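Local atomic coordinates of CHAD domain protein (Streptomyces chartreusis, PDB entry 6RN5), a protein that probably binds inorganic polyphosphate through a basic surface of its helical CHAD domain and also binds copper ions. Residues Q31-H42 against A58-I69. Sequence-based numbering, arbitrary orientation.
With SO4 (sulfate ion), chain I; SO4 (sulfate ion), chain G.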
loop_
_atom_site.group_PDB
_atom_site.type_symbol
_atom_site.label_atom_id
_atom_site.label_comp_id
_atom_site.label_asym_id
_atom_site.label_seq_id
_atom_site.Cartn_x
_atom_site.Cartn_y
_atom_site.Cartn_z
ATOM N N GLN A 31 -15.194 41.399 3.547
ATOM C CA GLN A 31 -15.434 40.076 4.144
ATOM C C GLN A 31 -16.553 40.072 5.178
ATOM O O GLN A 31 -17.406 39.189 5.149
ATOM C CB GLN A 31 -14.146 39.512 4.744
ATOM C CG GLN A 31 -13.128 39.209 3.657
ATOM C CD GLN A 31 -13.650 38.210 2.634
ATOM O OE1 GLN A 31 -14.203 37.166 2.997
ATOM N NE2 GLN A 31 -13.458 38.504 1.362
ATOM N N ALA A 32 -16.542 41.053 6.079
ATOM C CA ALA A 32 -17.606 41.230 7.025
ATOM C C ALA A 32 -18.967 41.305 6.351
ATOM O O ALA A 32 -19.946 40.710 6.842
ATOM C CB ALA A 32 -17.379 42.480 7.823
ATOM N N THR A 33 -19.030 42.056 5.260
ATOM C CA THR A 33 -20.251 42.181 4.468
ATOM C C THR A 33 -20.652 40.864 3.807
ATOM O O THR A 33 -21.822 40.533 3.817
ATOM C CB THR A 33 -20.087 43.267 3.406
ATOM O OG1 THR A 33 -19.898 44.479 4.088
ATOM C CG2 THR A 33 -21.321 43.426 2.501
ATOM N N GLU A 34 -19.709 40.132 3.210
ATOM C CA GLU A 34 -19.989 38.754 2.753
ATOM C C GLU A 34 -20.529 37.846 3.845
ATOM O O GLU A 34 -21.409 37.063 3.578
ATOM C CB GLU A 34 -18.763 38.061 2.156
ATOM C CG GLU A 34 -18.345 38.648 0.813
ATOM C CD GLU A 34 -19.508 38.742 -0.184
ATOM O OE1 GLU A 34 -20.084 37.680 -0.519
ATOM O OE2 GLU A 34 -19.844 39.873 -0.625
ATOM N N PHE A 35 -19.957 37.905 5.047
ATOM C CA PHE A 35 -20.481 37.147 6.184
ATOM C C PHE A 35 -21.935 37.518 6.510
ATOM O O PHE A 35 -22.744 36.646 6.810
ATOM C CB PHE A 35 -19.610 37.392 7.420
ATOM C CG PHE A 35 -19.993 36.572 8.611
ATOM C CD1 PHE A 35 -20.912 37.040 9.514
ATOM C CD2 PHE A 35 -19.425 35.334 8.825
ATOM C CE1 PHE A 35 -21.262 36.307 10.634
ATOM C CE2 PHE A 35 -19.748 34.575 9.947
ATOM C CZ PHE A 35 -20.667 35.071 10.866
ATOM N N LEU A 36 -22.258 38.815 6.490
ATOM C CA LEU A 36 -23.627 39.240 6.780
ATOM C C LEU A 36 -24.584 38.846 5.668
ATOM O O LEU A 36 -25.707 38.433 5.943
ATOM C CB LEU A 36 -23.723 40.721 7.041
ATOM C CG LEU A 36 -22.886 41.240 8.211
ATOM C CD1 LEU A 36 -22.878 42.761 8.140
ATOM C CD2 LEU A 36 -23.348 40.737 9.558
ATOM N N ARG A 37 -24.149 38.926 4.434
ATOM C CA ARG A 37 -24.974 38.392 3.325
ATOM C C ARG A 37 -25.308 36.943 3.480
ATOM O O ARG A 37 -26.466 36.550 3.373
ATOM C CB ARG A 37 -24.269 38.526 2.012
ATOM C CG ARG A 37 -24.569 39.849 1.400
ATOM C CD ARG A 37 -23.781 40.028 0.123
ATOM N NE ARG A 37 -23.579 41.443 -0.126
ATOM C CZ ARG A 37 -22.811 41.918 -1.093
ATOM N NH1 ARG A 37 -22.157 41.095 -1.924
ATOM N NH2 ARG A 37 -22.706 43.231 -1.233
ATOM N N ALA A 38 -24.282 36.138 3.705
ATOM C CA ALA A 38 -24.487 34.722 3.893
ATOM C C ALA A 38 -25.409 34.461 5.074
ATOM O O ALA A 38 -26.295 33.616 5.017
ATOM C CB ALA A 38 -23.163 34.018 4.092
ATOM N N LEU A 39 -25.197 35.187 6.155
ATOM C CA LEU A 39 -26.021 35.020 7.322
ATOM C C LEU A 39 -27.491 35.315 7.015
ATOM O O LEU A 39 -28.337 34.567 7.461
ATOM C CB LEU A 39 -25.518 35.902 8.461
ATOM C CG LEU A 39 -26.285 35.792 9.757
ATOM C CD1 LEU A 39 -26.405 34.338 10.214
ATOM C CD2 LEU A 39 -25.627 36.640 10.839
ATOM N N ARG A 40 -27.775 36.372 6.242
ATOM C CA ARG A 40 -29.139 36.728 5.875
ATOM C C ARG A 40 -29.727 35.651 4.980
ATOM O O ARG A 40 -30.857 35.246 5.186
ATOM C CB ARG A 40 -29.230 38.080 5.159
ATOM C CG ARG A 40 -29.588 39.265 6.048
ATOM C CD ARG A 40 -29.868 40.549 5.250
ATOM N NE ARG A 40 -28.739 40.943 4.385
ATOM C CZ ARG A 40 -27.637 41.590 4.785
ATOM N NH1 ARG A 40 -27.473 41.954 6.056
ATOM N NH2 ARG A 40 -26.687 41.878 3.904
ATOM N N LEU A 41 -28.971 35.194 3.985
ATOM C CA LEU A 41 -29.420 34.085 3.144
ATOM C C LEU A 41 -29.753 32.852 3.987
ATOM O O LEU A 41 -30.679 32.103 3.692
ATOM C CB LEU A 41 -28.336 33.702 2.138
ATOM C CG LEU A 41 -28.597 32.481 1.250
ATOM C CD1 LEU A 41 -29.722 32.788 0.266
ATOM C CD2 LEU A 41 -27.347 32.015 0.509
ATOM N N HIS A 42 -28.951 32.614 5.009
ATOM C CA HIS A 42 -29.118 31.425 5.797
ATOM C C HIS A 42 -30.463 31.452 6.508
ATOM O O HIS A 42 -31.147 30.455 6.573
ATOM C CB HIS A 42 -28.019 31.305 6.824
ATOM C CG HIS A 42 -27.904 29.932 7.392
ATOM N ND1 HIS A 42 -28.571 29.539 8.537
ATOM C CD2 HIS A 42 -27.212 28.849 6.958
ATOM C CE1 HIS A 42 -28.282 28.277 8.790
ATOM N NE2 HIS A 42 -27.457 27.834 7.851
ATOM N N ALA A 58 -24.960 29.000 1.856
ATOM C CA ALA A 58 -24.763 30.067 2.807
ATOM C C ALA A 58 -23.787 29.656 3.907
ATOM O O ALA A 58 -22.940 30.457 4.311
ATOM C CB ALA A 58 -26.091 30.477 3.413
ATOM N N ALA A 59 -23.868 28.422 4.392
ATOM C CA ALA A 59 -22.961 28.021 5.475
ATOM C C ALA A 59 -21.490 27.981 4.994
ATOM O O ALA A 59 -20.552 28.325 5.740
ATOM C CB ALA A 59 -23.366 26.687 6.097
ATOM N N ARG A 60 -21.291 27.574 3.746
ATOM C CA ARG A 60 -19.969 27.574 3.221
ATOM C C ARG A 60 -19.416 28.998 3.079
ATOM O O ARG A 60 -18.268 29.263 3.429
ATOM C CB ARG A 60 -19.935 26.889 1.891
ATOM C CG ARG A 60 -18.525 26.784 1.401
ATOM C CD ARG A 60 -18.363 25.654 0.406
ATOM N NE ARG A 60 -16.961 25.643 0.045
ATOM C CZ ARG A 60 -16.462 26.210 -1.033
ATOM N NH1 ARG A 60 -17.247 26.788 -1.923
ATOM N NH2 ARG A 60 -15.166 26.189 -1.214
ATOM N N ALA A 61 -20.249 29.901 2.588
ATOM C CA ALA A 61 -19.895 31.327 2.498
ATOM C C ALA A 61 -19.573 31.943 3.876
ATOM O O ALA A 61 -18.673 32.786 3.993
ATOM C CB ALA A 61 -21.017 32.113 1.809
ATOM N N LEU A 62 -20.317 31.544 4.898
ATOM C CA LEU A 62 -20.018 31.974 6.262
ATOM C C LEU A 62 -18.655 31.457 6.705
ATOM O O LEU A 62 -17.903 32.189 7.350
ATOM C CB LEU A 62 -21.077 31.484 7.242
ATOM C CG LEU A 62 -22.388 32.209 7.271
ATOM C CD1 LEU A 62 -23.341 31.351 8.080
ATOM C CD2 LEU A 62 -22.287 33.618 7.880
ATOM N N ARG A 63 -18.334 30.200 6.382
ATOM C CA ARG A 63 -17.001 29.658 6.709
ATOM C C ARG A 63 -15.856 30.382 6.019
ATOM O O ARG A 63 -14.821 30.684 6.637
ATOM C CB ARG A 63 -16.851 28.176 6.321
ATOM C CG ARG A 63 -17.742 27.220 7.058
ATOM C CD ARG A 63 -17.217 25.798 6.947
ATOM N NE ARG A 63 -17.228 25.172 5.625
ATOM C CZ ARG A 63 -18.314 24.673 5.018
ATOM N NH1 ARG A 63 -19.529 24.773 5.548
ATOM N NH2 ARG A 63 -18.192 24.095 3.837
ATOM N N ARG A 64 -16.033 30.598 4.721
ATOM C CA ARG A 64 -15.005 31.173 3.886
ATOM C C ARG A 64 -14.691 32.570 4.328
ATOM O O ARG A 64 -13.521 32.958 4.263
ATOM C CB ARG A 64 -15.402 31.149 2.418
ATOM C CG ARG A 64 -15.463 29.732 1.867
ATOM C CD ARG A 64 -15.747 29.678 0.394
ATOM N NE ARG A 64 -14.549 30.039 -0.351
ATOM C CZ ARG A 64 -14.452 31.040 -1.229
ATOM N NH1 ARG A 64 -15.482 31.809 -1.552
ATOM N NH2 ARG A 64 -13.311 31.249 -1.831
ATOM N N SER A 65 -15.702 33.325 4.784
ATOM C CA SER A 65 -15.480 34.696 5.185
ATOM C C SER A 65 -14.968 34.780 6.622
ATOM O O SER A 65 -14.083 35.555 6.905
ATOM C CB SER A 65 -16.741 35.540 4.985
ATOM O OG SER A 65 -17.845 35.013 5.717
ATOM N N ALA A 66 -15.541 33.992 7.522
ATOM C CA ALA A 66 -15.061 33.919 8.891
ATOM C C ALA A 66 -13.585 33.599 8.940
ATOM O O ALA A 66 -12.839 34.223 9.677
ATOM C CB ALA A 66 -15.829 32.887 9.680
ATOM N N ARG A 67 -13.184 32.616 8.154
ATOM C CA ARG A 67 -11.794 32.194 8.115
ATOM C C ARG A 67 -10.890 33.307 7.584
ATOM O O ARG A 67 -9.738 33.460 7.998
ATOM C CB ARG A 67 -11.624 31.034 7.130
ATOM C CG ARG A 67 -12.079 29.698 7.610
ATOM C CD ARG A 67 -11.425 28.638 6.731
ATOM N NE ARG A 67 -11.688 28.758 5.290
ATOM C CZ ARG A 67 -12.465 27.906 4.610
ATOM N NH1 ARG A 67 -12.628 28.022 3.313
ATOM N NH2 ARG A 67 -13.098 26.913 5.239
ATOM N N ARG A 68 -11.373 34.027 6.578
ATOM C CA ARG A 68 -10.574 35.163 6.105
ATOM C C ARG A 68 -10.413 36.280 7.127
ATOM O O ARG A 68 -9.385 36.935 7.155
ATOM C CB ARG A 68 -11.108 35.741 4.813
ATOM C CG ARG A 68 -10.832 34.856 3.648
ATOM C CD ARG A 68 -11.747 35.151 2.451
ATOM N NE ARG A 68 -11.157 34.553 1.279
ATOM C CZ ARG A 68 -11.270 33.282 0.938
ATOM N NH1 ARG A 68 -11.974 32.436 1.665
ATOM N NH2 ARG A 68 -10.678 32.845 -0.165
ATOM N N ILE A 69 -11.449 36.548 7.903
ATOM C CA ILE A 69 -11.383 37.627 8.859
ATOM C C ILE A 69 -10.411 37.206 9.974
ATOM O O ILE A 69 -9.527 37.973 10.388
ATOM C CB ILE A 69 -12.780 37.913 9.395
ATOM C CG1 ILE A 69 -13.644 38.483 8.276
ATOM C CG2 ILE A 69 -12.734 38.876 10.540
ATOM C CD1 ILE A 69 -15.118 38.639 8.641
HETATM S S SO4 I . -14.642 24.547 2.800
HETATM O O1 SO4 I . -14.959 25.068 4.139
HETATM O O2 SO4 I . -14.274 25.698 1.903
HETATM O O3 SO4 I . -15.819 23.926 2.194
HETATM O O4 SO4 I . -13.520 23.631 2.870
HETATM S S SO4 G . -10.653 29.058 0.234
HETATM O O1 SO4 G . -11.683 29.593 1.103
HETATM O O2 SO4 G . -10.589 29.946 -0.951
HETATM O O3 SO4 G . -10.973 27.694 -0.198
HETATM O O4 SO4 G . -9.393 28.991 1.016
#
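F35 and L62 form the apolar centre of this antiparallel helix pair, whose axes approach to 8.3 Å. L62 CD2 sits over one face of the F35 ring, 3.5 Å from its centroid, in a CH-pi contact in which one methyl of the branched leucine lies on the flat ring. The ring is brought there because F35 CG lies anti to the backbone N (chi1 -175°). Small residues let the backbones close in: A38 CB meets A61 CB at 3.7 Å, and A58 CB touches both A38 O and L41 CD2, 3.5 Å from each. At the other end the I69 side chain lies against Q31 CB and the backbone of A32.

S65 OG and R68 NH1 both find backbone acceptors within their own helix. S65, small enough for the helices to pack closely here, gives its hydroxyl back to A61 O (OG to O 2.9 Å), while OG lies at the edge of the F35 ring. Q31, bent at chi2, brings OE1 to 3.2 Å from R68 CD, its amide crossing the arginine's aliphatic stem.

R68 reaches past that amide with an extended chain. Its NH1 donates to R64 O from above the carbonyl plane and also to O1 of sulfate G (2.9 Å), and its NH2 also forms a salt bridge with E292. R64 and R67 share this sulfate, and R67 bridges to the second sulfate, where R60 and R63 also bind; R63 NE reaches O1 of that second sulfate at 2.7 Å in a nearly straight bond (173°). R288 and Y289 contribute further bonds to sulfate. Long, multidonor arginines suit such tetrahedral anions.

The pair is thus a helical hairpin of the all-helical CHAD domain, its inner side against helices 82-120, 170-198 and 201-213, and its arginine-rich ridge is consistent with a polyphosphate-binding surface, the sulfates probably mimicking phosphate groups.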